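Local coordinates for intracellular protein transport protein USO1 (Saccharomyces cerevisiae S288c, PDB 6LSU), which is needed to carry proteins from the endoplasmic reticulum to the Golgi, as a homodimeric membrane tether with paired globular heads and a coiled-coil tail, at residues K595-F600 against Y636-K641. Residues are numbered along the deposited sequence; the frame is centred on the assembly and turned at random.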
# COMPACT_ATOMS: atom_id res chain seq x y z
N LYS A 595 -25.29 24.04 -20.60
CA LYS A 595 -26.20 23.08 -21.28
C LYS A 595 -26.75 22.07 -20.26
O LYS A 595 -27.88 21.58 -20.47
CB LYS A 595 -25.50 22.31 -22.41
CG LYS A 595 -24.73 23.17 -23.41
CD LYS A 595 -24.67 22.57 -24.82
CE LYS A 595 -23.37 22.83 -25.55
NZ LYS A 595 -22.91 24.23 -25.39
N ALA A 596 -25.96 21.68 -19.25
CA ALA A 596 -26.43 20.71 -18.24
C ALA A 596 -27.44 21.40 -17.34
O ALA A 596 -28.39 20.70 -16.92
CB ALA A 596 -25.28 20.12 -17.45
N THR A 597 -27.25 22.70 -17.05
CA THR A 597 -28.17 23.48 -16.19
C THR A 597 -29.51 23.62 -16.93
O THR A 597 -30.56 23.43 -16.30
CB THR A 597 -27.57 24.83 -15.78
OG1 THR A 597 -26.50 24.63 -14.85
CG2 THR A 597 -28.58 25.72 -15.09
N ASN A 598 -29.49 23.87 -18.23
CA ASN A 598 -30.71 24.00 -19.06
C ASN A 598 -31.48 22.67 -19.05
O ASN A 598 -32.74 22.72 -19.04
CB ASN A 598 -30.39 24.49 -20.47
CG ASN A 598 -29.96 25.94 -20.47
OD1 ASN A 598 -29.85 26.58 -19.42
ND2 ASN A 598 -29.68 26.48 -21.65
N ASP A 599 -30.78 21.54 -19.07
CA ASP A 599 -31.46 20.23 -19.14
C ASP A 599 -32.17 20.05 -17.80
O ASP A 599 -33.31 19.56 -17.80
CB ASP A 599 -30.49 19.09 -19.45
CG ASP A 599 -30.14 18.97 -20.92
OD1 ASP A 599 -30.33 19.96 -21.67
OD2 ASP A 599 -29.67 17.89 -21.29
N PHE A 600 -31.52 20.49 -16.71
CA PHE A 600 -32.05 20.33 -15.33
C PHE A 600 -33.32 21.19 -15.16
O PHE A 600 -34.36 20.65 -14.73
CB PHE A 600 -30.99 20.71 -14.29
CG PHE A 600 -31.46 20.58 -12.86
CD1 PHE A 600 -31.92 19.36 -12.41
CD2 PHE A 600 -31.50 21.68 -12.01
CE1 PHE A 600 -32.35 19.20 -11.10
CE2 PHE A 600 -31.96 21.54 -10.71
CZ PHE A 600 -32.36 20.29 -10.25
N TYR A 636 -29.16 27.64 -10.27
CA TYR A 636 -29.43 29.09 -10.46
C TYR A 636 -28.20 29.75 -11.12
O TYR A 636 -28.37 30.41 -12.16
CB TYR A 636 -29.85 29.77 -9.16
CG TYR A 636 -29.85 31.26 -9.36
CD1 TYR A 636 -30.57 31.83 -10.38
CD2 TYR A 636 -29.05 32.08 -8.60
CE1 TYR A 636 -30.52 33.18 -10.65
CE2 TYR A 636 -28.99 33.44 -8.85
CZ TYR A 636 -29.74 33.99 -9.87
OH TYR A 636 -29.68 35.33 -10.12
N GLU A 637 -27.01 29.55 -10.56
CA GLU A 637 -25.71 30.19 -10.96
C GLU A 637 -25.34 29.99 -12.44
O GLU A 637 -24.58 30.81 -12.98
CB GLU A 637 -24.58 29.58 -10.14
CG GLU A 637 -23.22 30.17 -10.46
CD GLU A 637 -22.93 31.47 -9.74
OE1 GLU A 637 -22.26 32.34 -10.34
OE2 GLU A 637 -23.33 31.59 -8.56
N PHE A 638 -25.81 28.93 -13.08
CA PHE A 638 -25.46 28.65 -14.49
C PHE A 638 -26.74 28.66 -15.32
O PHE A 638 -26.72 28.17 -16.47
CB PHE A 638 -24.58 27.39 -14.52
CG PHE A 638 -23.35 27.52 -13.64
CD1 PHE A 638 -22.29 28.33 -14.02
CD2 PHE A 638 -23.27 26.90 -12.40
CE1 PHE A 638 -21.17 28.48 -13.21
CE2 PHE A 638 -22.14 27.03 -11.60
CZ PHE A 638 -21.09 27.82 -12.01
N SER A 639 -27.83 29.23 -14.78
CA SER A 639 -29.07 29.60 -15.52
C SER A 639 -28.80 30.86 -16.36
O SER A 639 -28.10 31.76 -15.86
CB SER A 639 -30.19 29.86 -14.58
OG SER A 639 -29.90 31.03 -13.80
N SER A 640 -29.38 30.94 -17.56
CA SER A 640 -29.37 32.16 -18.41
C SER A 640 -30.80 32.62 -18.73
O SER A 640 -31.78 31.95 -18.29
CB SER A 640 -28.55 31.92 -19.66
OG SER A 640 -29.34 31.36 -20.70
N LYS A 641 -30.91 33.73 -19.47
CA LYS A 641 -32.18 34.30 -19.98
C LYS A 641 -32.95 33.25 -20.79
O LYS A 641 -34.19 33.26 -20.69
CB LYS A 641 -31.91 35.45 -20.94
CG LYS A 641 -31.67 36.81 -20.31
CD LYS A 641 -30.97 37.77 -21.25
CE LYS A 641 -31.41 37.65 -22.70
NZ LYS A 641 -31.14 38.89 -23.47
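Thr597 packs against the backbone of Phe638 in the armadillo-repeat (ARM) globular head, where helix 594-601, within ARM 10, presents a side chain to the turn that follows helix 622-637. The CA atoms of Thr597 and Phe638 lie 6.1 Å apart. Both branches of Thr597 take part. A chi1 of -71° sets OG1 beside the backbone N and leaves the methyl CG2 anti to it; the methyl reaches the peptide link between Phe638 and Ser639, with Thr597 CG2 3.4 Å from Phe638 O and 3.6 Å from Ser639 N. The other branch turns to the Phe638 side chain, Thr597 OG1 lying 3.4 Å from Phe638 CB. The two side chains cross at about a right angle, and the ring of Phe638 leads away from helix 594-601 and meets Phe591, while CG of Glu637 covers one ring face near its rim. Replacing Thr597 by alanine removes both branches and would probably leave a gap beside the Phe638-Ser639 peptide and Phe638 CB. Nearby, Asn598 OD1 and Ser640 N both hydrogen-bond to Ser643 OG, linking the two segments indirectly. At Phe638 the chain departs from helical geometry, and Ser639 N still reaches back to donate a hydrogen bond to Tyr636 O at 2.9 Å.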